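Long-range contact in DNA topoisomerase 2-associated protein PAT1 (Saccharomyces cerevisiae, PDB 5LMG), which probably activates mRNA decapping and represses translation in yeast, its C-terminal domain directly binding the decapping enzyme Dcp2 and the exonuclease Xrn1: residues 147-152 and 257-262. The protein carries 2 engineered substitutions. Residues are numbered along the deposited sequence; the frame is centred on the assembly and turned at random.
Sequences PKPTLT and REYNDH. With EDO (1,2-ethanediol), chain K; EDO (1,2-ethanediol), chain H.
His262 donates through NE2 to the carbonyl O of Pro149, 2.7 Å away, and this hydrogen bond illustrates how a helix side chain can link to the backbone of a loop distant in sequence. The oxygen lies close to the imidazole plane, whereas the N-H comes in from above the carbonyl plane, bending to 152° at the hydrogen. At the other ring nitrogen, a water is hydrogen-bonded at 2.8 Å to ND1, and Lys148 NZ donates a weak bond to the same water. Over the ring, the contact is a CH-pi one: bent at chi2 (-71°), the lysine chain lays its CD over one face of the imidazole, 3.8 Å from the centroid. The contact joins the loop leading into helix 151-174, where Thr150 is the N-cap, to the first turns of helix 257-267, at the surface of the mainly helical body of this domain. An alanine in place of His262 would probably leave the Pro149 carbonyl without this donor, the water without its ND1 partner and Lys148 CD without the ring face it lies on. Tyr259 packs against the proline ring, its CE1 3.8 Å from Pro149 CD, while Pro147 O meets the tyrosine ring edge at CD1 (3.3 Å). The Tyr259 hydroxyl shares a hydrogen bond with O1 of a bound ethanediol.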
# COMPACT_ATOMS: atom_id res chain seq x y z
N PRO A 147 6.22 10.89 -12.56
CA PRO A 147 5.73 10.05 -13.67
C PRO A 147 6.81 9.17 -14.30
O PRO A 147 6.47 8.15 -14.88
CB PRO A 147 5.16 11.06 -14.66
CG PRO A 147 5.95 12.30 -14.43
CD PRO A 147 6.26 12.32 -12.96
N LYS A 148 8.09 9.55 -14.16
CA LYS A 148 9.22 8.79 -14.71
C LYS A 148 10.25 8.45 -13.60
O LYS A 148 11.36 9.01 -13.61
CB LYS A 148 9.86 9.55 -15.89
CG LYS A 148 8.94 9.79 -17.10
CD LYS A 148 8.64 8.52 -17.88
CE LYS A 148 7.68 8.77 -19.02
NZ LYS A 148 7.17 7.50 -19.60
N PRO A 149 9.90 7.59 -12.61
CA PRO A 149 10.88 7.27 -11.55
C PRO A 149 12.08 6.50 -12.10
O PRO A 149 11.92 5.63 -12.94
CB PRO A 149 10.09 6.44 -10.55
CG PRO A 149 8.98 5.85 -11.34
CD PRO A 149 8.64 6.84 -12.41
N THR A 150 13.27 6.82 -11.63
CA THR A 150 14.49 6.13 -12.08
C THR A 150 14.57 4.78 -11.34
O THR A 150 13.84 4.59 -10.37
CB THR A 150 15.72 7.00 -11.82
OG1 THR A 150 15.89 7.16 -10.41
CG2 THR A 150 15.62 8.38 -12.49
N LEU A 151 15.42 3.85 -11.80
CA LEU A 151 15.58 2.56 -11.11
C LEU A 151 15.99 2.74 -9.61
O LEU A 151 15.49 2.03 -8.75
CB LEU A 151 16.55 1.61 -11.85
CG LEU A 151 16.67 0.17 -11.31
CD1 LEU A 151 15.31 -0.54 -11.26
CD2 LEU A 151 17.68 -0.64 -12.13
N THR A 152 16.87 3.71 -9.32
CA THR A 152 17.33 4.04 -7.97
C THR A 152 16.15 4.44 -7.09
O THR A 152 16.06 4.01 -5.93
CB THR A 152 18.45 5.11 -8.05
OG1 THR A 152 19.55 4.57 -8.78
CG2 THR A 152 18.93 5.59 -6.67
N ARG A 257 -1.00 4.16 -18.51
CA ARG A 257 -0.26 3.16 -19.25
C ARG A 257 1.20 3.55 -19.51
O ARG A 257 2.07 2.68 -19.51
CB ARG A 257 -0.98 2.90 -20.55
CG ARG A 257 -1.18 1.43 -20.87
CD ARG A 257 -0.02 0.87 -21.66
NE ARG A 257 0.50 1.82 -22.64
CZ ARG A 257 1.34 1.51 -23.61
NH1 ARG A 257 1.77 2.45 -24.45
NH2 ARG A 257 1.79 0.27 -23.74
N GLU A 258 1.46 4.85 -19.75
CA GLU A 258 2.81 5.37 -20.00
C GLU A 258 3.68 5.16 -18.75
O GLU A 258 4.86 4.84 -18.87
CB GLU A 258 2.83 6.84 -20.48
CG GLU A 258 1.53 7.63 -20.35
CD GLU A 258 0.38 7.21 -21.25
OE1 GLU A 258 0.50 7.32 -22.49
OE2 GLU A 258 -0.64 6.74 -20.70
N TYR A 259 3.05 5.28 -17.55
CA TYR A 259 3.72 5.03 -16.28
C TYR A 259 4.03 3.54 -16.14
O TYR A 259 5.18 3.20 -15.86
CB TYR A 259 2.85 5.52 -15.12
CG TYR A 259 3.46 5.32 -13.75
CD1 TYR A 259 4.38 6.23 -13.24
CD2 TYR A 259 3.04 4.28 -12.93
CE1 TYR A 259 4.89 6.10 -11.95
CE2 TYR A 259 3.51 4.15 -11.63
CZ TYR A 259 4.42 5.08 -11.13
OH TYR A 259 4.89 4.96 -9.85
N ASN A 260 3.03 2.66 -16.38
CA ASN A 260 3.21 1.21 -16.31
C ASN A 260 4.36 0.73 -17.20
O ASN A 260 5.24 0.01 -16.73
CB ASN A 260 1.92 0.47 -16.67
CG ASN A 260 0.79 0.63 -15.68
OD1 ASN A 260 0.98 1.04 -14.53
ND2 ASN A 260 -0.41 0.29 -16.12
N ASP A 261 4.37 1.19 -18.47
CA ASP A 261 5.41 0.88 -19.46
C ASP A 261 6.81 1.17 -18.95
O ASP A 261 7.70 0.33 -19.10
CB ASP A 261 5.18 1.70 -20.73
CG ASP A 261 4.15 1.13 -21.69
OD1 ASP A 261 3.35 0.26 -21.26
OD2 ASP A 261 4.15 1.55 -22.87
N HIS A 262 6.99 2.38 -18.39
CA HIS A 262 8.23 2.89 -17.83
C HIS A 262 8.75 1.96 -16.72
O HIS A 262 9.93 1.57 -16.78
CB HIS A 262 8.04 4.34 -17.35
CG HIS A 262 9.28 4.94 -16.76
ND1 HIS A 262 10.28 5.45 -17.55
CD2 HIS A 262 9.64 5.06 -15.46
CE1 HIS A 262 11.22 5.87 -16.71
NE2 HIS A 262 10.87 5.66 -15.45
C1 EDO K . 5.06 1.91 -8.70
O1 EDO K . 5.73 3.02 -8.13
C2 EDO K . 5.91 0.64 -8.51
O2 EDO K . 5.22 -0.45 -9.12
C1 EDO H . -4.65 -0.25 -16.45
O1 EDO H . -5.24 -1.21 -15.58
C2 EDO H . -4.41 1.06 -15.67
O2 EDO H . -3.37 0.92 -14.70
O HOH W 1 10.15 6.28 -20.20